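Local coordinates for protein putative glycosylhydrolase (Parabacteroides distasonis, PDB 3S5Q) that is a putative glycosyl hydrolase of the 3-keto-disaccharide hydrolase family with a concanavalin A-like fold, probably acting on carbohydrate substrates, at residues A[96-99]-A[104-107]; A[162-165]-A[169-172]; A[26-31]-A[38-43]. All coordinates share one frame; numbering follows the deposited sequence.

Contact 1. Residues A[96-99]-A[104-107]; sequences QIAD and EWQS
Trp105 brings the rim of its indole over the methyl of Ala98, with CB of Ala98 3.1 Å above the ring plane and 3.3 Å from CZ2 of Trp105. So small a side chain suits this strand position, because the ring can settle close to the backbone. The indole reaches it with CG anti to the carbonyl carbon of its own residue (chi1 -77°). Gln96 reaches from the strand to meet the incoming indole, on the same side of the ring plane as Ala98, bringing NE2 to 3.1 Å from CH2 of Trp105, the amide and ring planes standing almost perpendicular at 89°. Residues 96-98 end strand 93-98, an outermost strand of the five-stranded sheet in this concanavalin A-like fold, and Trp105 sits in the 3-10 turn of the loop that folds back on it. Ile97, between Gln96 and Ala98, faces the other way, toward Phe68 and Phe206. The carbonyl O of Asp99 lies 2.9 Å from CD1 of Trp105, too poorly angled to NE1 for a hydrogen bond. NE2 of Gln96 has a weak hydrogen bond to the carbonyl O of Trp112, while the carboxylate of Asp99 accepts from the backbone N of Asn73.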
loop_
_atom_site.group_PDB
_atom_site.type_symbol
_atom_site.label_atom_id
_atom_site.label_comp_id
_atom_site.label_asym_id
_atom_site.label_seq_id
_atom_site.Cartn_x
_atom_site.Cartn_y
_atom_site.Cartn_z
ATOM N N GLN A 96 -0.643 0.064 5.067
ATOM C CA GLN A 96 0.020 -1.161 5.554
ATOM C C GLN A 96 -0.258 -2.395 4.680
ATOM O O GLN A 96 -1.376 -2.612 4.185
ATOM C CB GLN A 96 -0.464 -1.447 6.979
ATOM C CG GLN A 96 0.143 -2.697 7.718
ATOM C CD GLN A 96 1.589 -2.528 8.103
ATOM O OE1 GLN A 96 2.364 -1.955 7.346
ATOM N NE2 GLN A 96 1.979 -3.034 9.301
ATOM N N ILE A 97 0.749 -3.257 4.552
ATOM C CA ILE A 97 0.519 -4.596 4.009
ATOM C C ILE A 97 1.118 -5.490 5.034
ATOM O O ILE A 97 2.247 -5.274 5.401
ATOM C CB ILE A 97 1.208 -4.825 2.653
ATOM C CG1 ILE A 97 0.525 -3.984 1.596
ATOM C CG2 ILE A 97 1.190 -6.351 2.281
ATOM C CD1 ILE A 97 1.251 -3.931 0.274
ATOM N N ALA A 98 0.323 -6.414 5.564
ATOM C CA ALA A 98 0.808 -7.361 6.583
ATOM C C ALA A 98 0.035 -8.640 6.478
ATOM O O ALA A 98 -1.133 -8.651 6.067
ATOM C CB ALA A 98 0.660 -6.777 8.020
ATOM N N ASP A 99 0.695 -9.738 6.836
ATOM C CA ASP A 99 0.020 -11.002 7.005
ATOM C C ASP A 99 -0.659 -10.970 8.354
ATOM O O ASP A 99 -0.075 -11.459 9.337
ATOM C CB ASP A 99 1.002 -12.185 6.953
ATOM C CG ASP A 99 0.349 -13.534 7.388
ATOM O OD1 ASP A 99 -0.865 -13.746 7.162
ATOM O OD2 ASP A 99 1.054 -14.392 7.968
ATOM N N GLU A 104 1.110 -12.914 15.922
ATOM C CA GLU A 104 1.880 -11.762 16.300
ATOM C C GLU A 104 1.075 -10.488 16.136
ATOM O O GLU A 104 1.135 -9.614 17.013
ATOM C CB GLU A 104 3.119 -11.706 15.397
ATOM C CG GLU A 104 4.077 -10.537 15.590
ATOM C CD GLU A 104 5.566 -10.926 15.400
ATOM O OE1 GLU A 104 5.951 -12.109 15.668
ATOM O OE2 GLU A 104 6.345 -10.031 15.004
ATOM N N TRP A 105 0.344 -10.370 15.012
ATOM C CA TRP A 105 -0.443 -9.154 14.719
ATOM C C TRP A 105 -1.563 -8.840 15.727
ATOM O O TRP A 105 -2.029 -7.716 15.772
ATOM C CB TRP A 105 -0.973 -9.163 13.276
ATOM C CG TRP A 105 0.101 -8.813 12.322
ATOM C CD1 TRP A 105 0.785 -9.663 11.503
ATOM C CD2 TRP A 105 0.683 -7.517 12.132
ATOM N NE1 TRP A 105 1.753 -8.975 10.799
ATOM C CE2 TRP A 105 1.709 -7.655 11.167
ATOM C CE3 TRP A 105 0.433 -6.245 12.684
ATOM C CZ2 TRP A 105 2.475 -6.574 10.737
ATOM C CZ3 TRP A 105 1.208 -5.173 12.254
ATOM C CH2 TRP A 105 2.206 -5.348 11.283
ATOM N N GLN A 106 -1.955 -9.826 16.543
ATOM C CA GLN A 106 -2.894 -9.639 17.665
ATOM C C GLN A 106 -2.250 -8.842 18.844
ATOM O O GLN A 106 -2.927 -8.446 19.800
ATOM C CB GLN A 106 -3.375 -11.041 18.133
ATOM C CG GLN A 106 -4.630 -11.109 19.024
ATOM C CD GLN A 106 -5.873 -10.401 18.434
ATOM O OE1 GLN A 106 -6.132 -10.430 17.209
ATOM N NE2 GLN A 106 -6.652 -9.768 19.323
ATOM N N SER A 107 -0.937 -8.628 18.768
ATOM C CA SER A 107 -0.191 -7.843 19.744
ATOM C C SER A 107 -0.162 -6.349 19.389
ATOM O O SER A 107 0.364 -5.541 20.187
ATOM C CB SER A 107 1.261 -8.341 19.832
ATOM O OG SER A 107 1.355 -9.569 20.543
#

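Contact 2. Residues A[162-165]-A[169-172]; sequences ADWT and TNPD. With EDO (1,2-ethanediol), chain H; EDO (1,2-ethanediol), chain F; EDO (1,2-ethanediol), chain G.
The first torsion of Asn170 places CG beside the backbone N, anti to the carbonyl carbon (chi1 -67°), and that of Trp164 turns the indole to meet the amide. NE1 of Trp164 donates to OD1 of Asn170 over 2.9 Å, with an N-H...O angle of 154°. The acceptor lies practically in the indole plane, at the ring edge, whereas the donor is tilted from the plane of the amide; the two planes stand 75° apart. Asparagine fits here because its two ends do different work: OD1 takes the indole N-H, while ND2 donates to the carbonyl of Gly119 and to OG1 of Thr174.

CD of Pro171 lies over one face of the same indole, offset toward the rim. It stands 3.5 Å from the centroid of the five-membered ring of Trp164, close to the ring normal, a CH-pi contact, and CG of Pro171 extends to 3.5 Å from the carbonyl O of Asp163. Trp164 is itself the centre of an inverse gamma turn, in the long loop between strands 154-160 and 192-195, and its ring also meets that of His120.

Ethanediol molecules, probably from the crystallisation liquor, bind nearby: O2 of one (chain H) donates to the carbonyl O of Asn170 (2.8 Å), and O1 of another (chain G) accepts from OG1 of Thr165. Edge and face of one indole are thus used by different chemistry, a directional N-H bond that probably limits rotation of the ring about CB-CG and a less directional contact with the proline, whose CH groups next to nitrogen are somewhat polarised and probably favour the electron-rich indole.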
loop_
_atom_site.group_PDB
_atom_site.type_symbol
_atom_site.label_atom_id
_atom_site.label_comp_id
_atom_site.label_asym_id
_atom_site.label_seq_id
_atom_site.Cartn_x
_atom_site.Cartn_y
_atom_site.Cartn_z
ATOM N N ALA A 162 -8.592 15.631 6.192
ATOM C CA ALA A 162 -8.922 16.881 6.858
ATOM C C ALA A 162 -9.331 16.708 8.324
ATOM O O ALA A 162 -9.201 17.640 9.085
ATOM C CB ALA A 162 -10.011 17.641 6.087
ATOM N N ASP A 163 -9.839 15.528 8.695
ATOM C CA ASP A 163 -10.244 15.221 10.070
ATOM C C ASP A 163 -9.034 15.086 11.030
ATOM O O ASP A 163 -9.186 15.223 12.241
ATOM C CB ASP A 163 -11.064 13.917 10.116
ATOM C CG ASP A 163 -12.376 13.991 9.338
ATOM O OD1 ASP A 163 -12.799 15.084 8.930
ATOM O OD2 ASP A 163 -12.996 12.930 9.159
ATOM N N TRP A 164 -7.850 14.793 10.484
ATOM C CA TRP A 164 -6.638 14.602 11.266
ATOM C C TRP A 164 -5.952 15.931 11.586
ATOM O O TRP A 164 -4.858 16.218 11.102
ATOM C CB TRP A 164 -5.709 13.633 10.570
ATOM C CG TRP A 164 -6.066 12.191 10.913
ATOM C CD1 TRP A 164 -5.492 11.422 11.874
ATOM C CD2 TRP A 164 -7.139 11.399 10.352
ATOM N NE1 TRP A 164 -6.112 10.177 11.937
ATOM C CE2 TRP A 164 -7.134 10.148 11.018
ATOM C CE3 TRP A 164 -8.112 11.636 9.370
ATOM C CZ2 TRP A 164 -8.056 9.114 10.703
ATOM C CZ3 TRP A 164 -9.034 10.642 9.082
ATOM C CH2 TRP A 164 -8.994 9.388 9.740
ATOM N N THR A 165 -6.592 16.745 12.425
ATOM C CA THR A 165 -6.028 18.044 12.793
ATOM C C THR A 165 -4.901 17.948 13.846
ATOM O O THR A 165 -4.109 18.894 14.008
ATOM C CB THR A 165 -7.126 18.992 13.280
ATOM O OG1 THR A 165 -7.904 18.352 14.283
ATOM C CG2 THR A 165 -8.004 19.376 12.115
ATOM N N THR A 169 -2.919 12.495 17.980
ATOM C CA THR A 169 -4.181 11.906 18.430
ATOM C C THR A 169 -5.127 11.743 17.227
ATOM O O THR A 169 -5.370 12.712 16.491
ATOM C CB THR A 169 -4.843 12.813 19.539
ATOM O OG1 THR A 169 -3.867 13.066 20.546
ATOM C CG2 THR A 169 -6.115 12.139 20.166
ATOM N N ASN A 170 -5.592 10.505 16.999
ATOM C CA ASN A 170 -6.619 10.230 15.995
ATOM C C ASN A 170 -7.953 10.861 16.408
ATOM O O ASN A 170 -8.178 11.105 17.611
ATOM C CB ASN A 170 -6.735 8.716 15.761
ATOM C CG ASN A 170 -5.484 8.126 15.098
ATOM O OD1 ASN A 170 -5.010 8.681 14.113
ATOM N ND2 ASN A 170 -4.942 7.003 15.637
ATOM N N PRO A 171 -8.848 11.166 15.436
ATOM C CA PRO A 171 -10.160 11.769 15.817
ATOM C C PRO A 171 -10.884 10.998 16.928
ATOM O O PRO A 171 -11.567 11.613 17.746
ATOM C CB PRO A 171 -10.953 11.741 14.499
ATOM C CG PRO A 171 -9.872 11.974 13.451
ATOM C CD PRO A 171 -8.611 11.263 13.980
ATOM N N ASP A 172 -10.690 9.676 16.972
ATOM C CA ASP A 172 -11.294 8.796 17.998
ATOM C C ASP A 172 -10.568 8.708 19.346
ATOM O O ASP A 172 -10.979 7.955 20.239
ATOM C CB ASP A 172 -11.454 7.384 17.450
ATOM C CG ASP A 172 -10.130 6.597 17.391
ATOM O OD1 ASP A 172 -9.023 7.155 17.520
ATOM O OD2 ASP A 172 -10.228 5.395 17.140
HETATM C C1 EDO H . -8.868 15.613 17.276
HETATM O O1 EDO H . -8.931 15.083 15.975
HETATM C C2 EDO H . -7.856 14.807 18.072
HETATM O O2 EDO H . -8.514 13.677 18.624
HETATM C C1 EDO F . -11.838 7.583 12.721
HETATM O O1 EDO F . -12.601 8.508 11.932
HETATM C C2 EDO F . -11.094 8.449 13.707
HETATM O O2 EDO F . -10.064 7.837 14.473
HETATM C C1 EDO G . -6.402 19.254 18.047
HETATM O O1 EDO G . -7.269 18.851 16.990
HETATM C C2 EDO G . -6.879 18.710 19.400
HETATM O O2 EDO G . -5.974 17.876 20.058
#

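Contact 3. Residues A[26-31]-A[38-43]; sequences KDLSNA and WTFKNG
Leu28 and Phe40 meet at a slant, the forked end of the leucine lying against the base and one flank of the phenylalanine. CD2 of Leu28 comes to 3.6 Å from CD2 of Phe40, while the other branch, CD1, approaches CB of Phe40 at 3.9 Å. Leu28 has CG beside its backbone N (chi1 -52°); Phe40 already leaves the strand toward the loop, and its chi1 of -165° sets CG anti to the backbone N. There the ring also meets the backbone of Lys26, whose carbonyl O is 3.2 Å from CD2 of Phe40. The aliphatic chain of Lys26 leaves in another direction, so this residue contributes mainly backbone, and its long charged side chain is well suited to the exposed surface.

The loop is held in shape by its own polar groups. OD1 of Asp27 accepts both from OG of Ser29, on the syn side, and from the backbone N of Ser29, from above the carboxylate plane. The second bond, 2.9 Å from Ser29 N to Asp27 OD1, makes an Asx turn, which overlaps a type I beta turn from Leu28 to Ala31. Leu28, in both, has a positive phi of 59°, and the end of its buried branched side chain reaches Phe40.

Strand 38-41 is a short edge hairpin partner of strand 44-47 in the larger sheet, and the loop packs against it: Leu28 also touches Leu45 of strand 44-47, Ile53 of strand 53-55 and Tyr33, so that it meets strands of both sheets as well as Phe40.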
loop_
_atom_site.group_PDB
_atom_site.type_symbol
_atom_site.label_atom_id
_atom_site.label_comp_id
_atom_site.label_asym_id
_atom_site.label_seq_id
_atom_site.Cartn_x
_atom_site.Cartn_y
_atom_site.Cartn_z
ATOM N N LYS A 26 9.153 -2.209 -17.465
ATOM C CA LYS A 26 9.572 -3.585 -17.347
ATOM C C LYS A 26 11.014 -3.704 -16.839
ATOM O O LYS A 26 11.348 -4.640 -16.113
ATOM C CB LYS A 26 9.395 -4.257 -18.703
ATOM C CG LYS A 26 7.915 -4.463 -19.101
ATOM C CD LYS A 26 7.819 -5.056 -20.503
ATOM C CE LYS A 26 6.374 -5.369 -20.930
ATOM N NZ LYS A 26 6.204 -5.524 -22.446
ATOM N N ASP A 27 11.858 -2.742 -17.199
ATOM C CA ASP A 27 13.254 -2.724 -16.714
ATOM C C ASP A 27 13.472 -1.834 -15.477
ATOM O O ASP A 27 14.621 -1.644 -15.042
ATOM C CB ASP A 27 14.208 -2.295 -17.838
ATOM C CG ASP A 27 13.873 -0.920 -18.410
ATOM O OD1 ASP A 27 13.135 -0.125 -17.780
ATOM O OD2 ASP A 27 14.350 -0.630 -19.527
ATOM N N LEU A 28 12.368 -1.302 -14.934
ATOM C CA LEU A 28 12.374 -0.361 -13.794
ATOM C C LEU A 28 13.160 0.943 -14.046
ATOM O O LEU A 28 13.616 1.615 -13.095
ATOM C CB LEU A 28 12.846 -1.069 -12.509
ATOM C CG LEU A 28 12.132 -2.382 -12.127
ATOM C CD1 LEU A 28 12.798 -2.999 -10.906
ATOM C CD2 LEU A 28 10.620 -2.208 -11.894
ATOM N N SER A 29 13.261 1.348 -15.312
ATOM C CA SER A 29 14.036 2.541 -15.654
ATOM C C SER A 29 13.393 3.834 -15.129
ATOM O O SER A 29 14.084 4.831 -14.990
ATOM C CB SER A 29 14.276 2.650 -17.170
ATOM O OG SER A 29 13.071 2.746 -17.906
ATOM N N ASN A 30 12.089 3.795 -14.826
ATOM C CA ASN A 30 11.376 4.945 -14.293
ATOM C C ASN A 30 11.173 4.813 -12.774
ATOM O O ASN A 30 10.269 5.433 -12.199
ATOM C CB ASN A 30 10.027 5.116 -15.014
ATOM C CG ASN A 30 9.040 3.978 -14.705
ATOM O OD1 ASN A 30 9.445 2.838 -14.428
ATOM N ND2 ASN A 30 7.746 4.290 -14.738
ATOM N N ALA A 31 11.999 3.980 -12.139
ATOM C CA ALA A 31 11.948 3.790 -10.679
ATOM C C ALA A 31 13.283 4.125 -10.037
ATOM O O ALA A 31 14.329 3.955 -10.665
ATOM C CB ALA A 31 11.559 2.345 -10.322
ATOM N N TRP A 38 15.681 -4.812 -5.196
ATOM C CA TRP A 38 14.481 -5.063 -5.973
ATOM C C TRP A 38 14.799 -5.720 -7.297
ATOM O O TRP A 38 15.703 -5.274 -8.014
ATOM C CB TRP A 38 13.726 -3.756 -6.220
ATOM C CG TRP A 38 13.151 -3.228 -4.967
ATOM C CD1 TRP A 38 13.790 -2.460 -4.046
ATOM C CD2 TRP A 38 11.826 -3.442 -4.466
ATOM N NE1 TRP A 38 12.971 -2.186 -3.001
ATOM C CE2 TRP A 38 11.735 -2.737 -3.245
ATOM C CE3 TRP A 38 10.701 -4.134 -4.943
ATOM C CZ2 TRP A 38 10.573 -2.723 -2.471
ATOM C CZ3 TRP A 38 9.524 -4.120 -4.175
ATOM C CH2 TRP A 38 9.482 -3.409 -2.941
ATOM N N THR A 39 14.057 -6.776 -7.617
ATOM C CA THR A 39 14.090 -7.363 -8.955
ATOM C C THR A 39 12.675 -7.453 -9.513
ATOM O O THR A 39 11.722 -7.576 -8.764
ATOM C CB THR A 39 14.691 -8.762 -8.938
ATOM O OG1 THR A 39 13.969 -9.558 -7.990
ATOM C CG2 THR A 39 16.221 -8.717 -8.564
ATOM N N PHE A 40 12.567 -7.425 -10.840
ATOM C CA PHE A 40 11.294 -7.533 -11.556
ATOM C C PHE A 40 11.537 -8.651 -12.545
ATOM O O PHE A 40 12.167 -8.440 -13.571
ATOM C CB PHE A 40 10.988 -6.208 -12.270
ATOM C CG PHE A 40 9.556 -6.043 -12.746
ATOM C CD1 PHE A 40 8.510 -6.815 -12.246
ATOM C CD2 PHE A 40 9.262 -5.037 -13.659
ATOM C CE1 PHE A 40 7.207 -6.616 -12.682
ATOM C CE2 PHE A 40 7.961 -4.814 -14.100
ATOM C CZ PHE A 40 6.929 -5.608 -13.612
ATOM N N LYS A 41 11.112 -9.852 -12.208
ATOM C CA LYS A 41 11.464 -11.001 -13.003
ATOM C C LYS A 41 10.187 -11.821 -13.175
ATOM O O LYS A 41 9.453 -12.022 -12.205
ATOM C CB LYS A 41 12.597 -11.761 -12.288
ATOM C CG LYS A 41 13.035 -13.055 -12.940
ATOM C CD LYS A 41 14.074 -13.797 -12.065
ATOM C CE LYS A 41 14.152 -15.277 -12.433
ATOM N NZ LYS A 41 15.013 -16.061 -11.493
ATOM N N ASN A 42 9.893 -12.219 -14.417
ATOM C CA ASN A 42 8.743 -13.096 -14.750
ATOM C C ASN A 42 7.432 -12.477 -14.327
ATOM O O ASN A 42 6.540 -13.178 -13.806
ATOM C CB ASN A 42 8.888 -14.483 -14.103
ATOM C CG ASN A 42 10.063 -15.280 -14.669
ATOM O OD1 ASN A 42 10.293 -15.296 -15.891
ATOM N ND2 ASN A 42 10.820 -15.940 -13.784
ATOM N N GLY A 43 7.364 -11.159 -14.516
ATOM C CA GLY A 43 6.244 -10.333 -14.124
ATOM C C GLY A 43 6.069 -9.922 -12.656
ATOM O O GLY A 43 5.115 -9.207 -12.344
#

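The touching residues of contact 1 are all buried, whereas contacts 2 and 3 are partly buried and lie farther from the centre of the chain, on opposite sides of it with centres about 38 Å apart. Contacts 1 and 3 each set a loop against a strand, at the 93-98 edge of the five-stranded sheet and on strand 38-41 of the other; contact 2 joins two parts of a single loop. An aromatic ring is the main element of all three, but it is used differently: contacts 1 and 3 combine apolar packing with polar backbone or amide atoms against the ring and have no hydrogen bond across them, whereas contact 2 adds a directional N-H bond.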